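Long-range contact in amidohydrolase (Pseudomonas aeruginosa, PDB 2I5G), which probably acts as a metal-dependent dipeptidase of the membrane dipeptidase (M19) family: residues V210-P215 / T248-G253. The protein carries 2 engineered substitutions. Sequence-based numbering, arbitrary orientation.
Sequences VTMFAP and TDFTQG
Thr-211 meets Thr-248 where two neighbouring loops leave the C-terminal ends of strands 207-210 and 244-246, adjacent parallel strands of the TIM-barrel fold. Their CA atoms are 4.5 Å apart. Thr-211 OG1 lies 2.9 Å from Thr-248 O, within hydrogen-bonding distance. The same hydroxyl also has Gly-247 O as a possible weak acceptor, and the geometry does not choose between them. With chi1 at -170° the hydroxyl is turned away from the backbone N of Thr-211 and toward the second loop.

Selenomethionine Met-212 runs beside Thr-248, both side chains pointing the same way. CG of Met-212 passes beside Thr-248 O. The chain then bends near its end, and CE comes to rest against CB and CG2 of Thr-248. Met-212 SE lies 4.9 Å from the centroid of the Phe-250 ring, 30° off the normal. This is an oblique Met-aromatic contact.

Phe-250 N makes a weak bond to Thr-248 OG1, at 3.1 Å. The hydroxyl of Thr-248 is also hydrogen-bonded to Asp-14 OD1. The bond to Asp-14 ties the start of the second loop to strand 13-17.

Farther along, Phe-213 crosses Asp-249. Phe-213 CD1 is 3.6 Å from Asp-249 OD2, and the ring and carboxylate planes are 48° apart. Thr-251 CG2 lies 4.2 Å from Phe-213 CE1. Phe-275 meets the Phe-213 ring edge-to-face.

Nearly every touching residue is buried. Such packing between successive beta-alpha loops is characteristic of the C-terminal mouth of a TIM barrel, the end where barrel enzymes carry their active sites.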
loop_
_atom_site.group_PDB
_atom_site.type_symbol
_atom_site.label_atom_id
_atom_site.label_comp_id
_atom_site.label_asym_id
_atom_site.label_seq_id
_atom_site.Cartn_x
_atom_site.Cartn_y
_atom_site.Cartn_z
ATOM N N VAL A 210 -6.148 -27.288 3.771
ATOM C CA VAL A 210 -6.627 -27.548 2.417
ATOM C C VAL A 210 -8.059 -27.064 2.262
ATOM O O VAL A 210 -8.905 -27.321 3.116
ATOM C CB VAL A 210 -6.568 -29.047 2.081
ATOM C CG1 VAL A 210 -6.903 -29.264 0.625
ATOM C CG2 VAL A 210 -5.188 -29.591 2.388
ATOM N N THR A 211 -8.319 -26.358 1.164
ATOM C CA THR A 211 -9.644 -25.814 0.883
ATOM C C THR A 211 -10.395 -26.642 -0.159
ATOM O O THR A 211 -9.845 -27.584 -0.729
ATOM C CB THR A 211 -9.546 -24.360 0.377
ATOM O OG1 THR A 211 -10.856 -23.784 0.330
ATOM C CG2 THR A 211 -8.926 -24.317 -1.022
HETATM N N MSE A 212 -11.647 -26.270 -0.411
HETATM C CA MSE A 212 -12.491 -26.982 -1.370
HETATM C C MSE A 212 -13.203 -26.066 -2.368
HETATM O O MSE A 212 -14.208 -26.453 -2.964
HETATM C CB MSE A 212 -13.539 -27.799 -0.618
HETATM C CG MSE A 212 -14.380 -26.962 0.326
HETATM SE SE MSE A 212 -15.884 -27.912 1.063
HETATM C CE MSE A 212 -15.106 -28.471 2.731
ATOM N N PHE A 213 -12.683 -24.860 -2.562
ATOM C CA PHE A 213 -13.309 -23.925 -3.487
ATOM C C PHE A 213 -13.340 -24.457 -4.917
ATOM O O PHE A 213 -12.296 -24.671 -5.534
ATOM C CB PHE A 213 -12.590 -22.585 -3.456
ATOM C CG PHE A 213 -13.457 -21.443 -3.861
ATOM C CD1 PHE A 213 -14.577 -21.112 -3.105
ATOM C CD2 PHE A 213 -13.168 -20.702 -4.998
ATOM C CE1 PHE A 213 -15.402 -20.057 -3.479
ATOM C CE2 PHE A 213 -13.985 -19.644 -5.383
ATOM C CZ PHE A 213 -15.104 -19.319 -4.625
ATOM N N ALA A 214 -14.549 -24.650 -5.436
ATOM C CA ALA A 214 -14.766 -25.180 -6.781
ATOM C C ALA A 214 -13.753 -24.722 -7.829
ATOM O O ALA A 214 -13.028 -25.540 -8.403
ATOM C CB ALA A 214 -16.184 -24.849 -7.243
ATOM N N PRO A 215 -13.685 -23.407 -8.091
ATOM C CA PRO A 215 -12.760 -22.837 -9.077
ATOM C C PRO A 215 -11.345 -23.416 -9.066
ATOM O O PRO A 215 -10.739 -23.603 -10.128
ATOM C CB PRO A 215 -12.765 -21.353 -8.722
ATOM C CG PRO A 215 -14.165 -21.135 -8.275
ATOM C CD PRO A 215 -14.415 -22.335 -7.389
ATOM N N THR A 248 -12.106 -25.073 4.651
ATOM C CA THR A 248 -13.170 -25.138 3.647
ATOM C C THR A 248 -13.368 -23.910 2.776
ATOM O O THR A 248 -13.501 -24.022 1.557
ATOM C CB THR A 248 -14.534 -25.457 4.286
ATOM O OG1 THR A 248 -15.035 -24.293 4.954
ATOM C CG2 THR A 248 -14.398 -26.588 5.280
ATOM N N ASP A 249 -13.410 -22.741 3.399
ATOM C CA ASP A 249 -13.615 -21.513 2.654
ATOM C C ASP A 249 -15.106 -21.428 2.324
ATOM O O ASP A 249 -15.489 -21.045 1.223
ATOM C CB ASP A 249 -12.766 -21.534 1.379
ATOM C CG ASP A 249 -12.654 -20.172 0.719
ATOM O OD1 ASP A 249 -12.827 -19.152 1.419
ATOM O OD2 ASP A 249 -12.371 -20.119 -0.502
ATOM N N PHE A 250 -15.943 -21.805 3.291
ATOM C CA PHE A 250 -17.394 -21.750 3.115
ATOM C C PHE A 250 -17.869 -20.306 2.943
ATOM O O PHE A 250 -17.539 -19.433 3.750
ATOM C CB PHE A 250 -18.108 -22.362 4.323
ATOM C CG PHE A 250 -18.410 -23.827 4.179
ATOM C CD1 PHE A 250 -19.101 -24.304 3.063
ATOM C CD2 PHE A 250 -18.033 -24.731 5.172
ATOM C CE1 PHE A 250 -19.412 -25.658 2.937
ATOM C CE2 PHE A 250 -18.340 -26.089 5.054
ATOM C CZ PHE A 250 -19.032 -26.551 3.933
ATOM N N THR A 251 -18.649 -20.065 1.894
ATOM C CA THR A 251 -19.181 -18.734 1.600
ATOM C C THR A 251 -20.701 -18.753 1.776
ATOM O O THR A 251 -21.427 -17.925 1.211
ATOM C CB THR A 251 -18.851 -18.321 0.154
ATOM O OG1 THR A 251 -19.518 -19.199 -0.762
ATOM C CG2 THR A 251 -17.361 -18.411 -0.090
ATOM N N GLN A 252 -21.162 -19.707 2.578
ATOM C CA GLN A 252 -22.577 -19.916 2.852
ATOM C C GLN A 252 -23.433 -18.676 3.122
ATOM O O GLN A 252 -23.192 -17.916 4.064
ATOM C CB GLN A 252 -22.720 -20.896 4.011
ATOM C CG GLN A 252 -24.077 -21.541 4.086
ATOM C CD GLN A 252 -24.137 -22.631 5.125
ATOM O OE1 GLN A 252 -23.367 -23.589 5.083
ATOM N NE2 GLN A 252 -25.062 -22.494 6.069
ATOM N N GLY A 253 -24.447 -18.490 2.278
ATOM C CA GLY A 253 -25.357 -17.368 2.428
ATOM C C GLY A 253 -25.082 -16.145 1.570
ATOM O O GLY A 253 -25.951 -15.293 1.403
#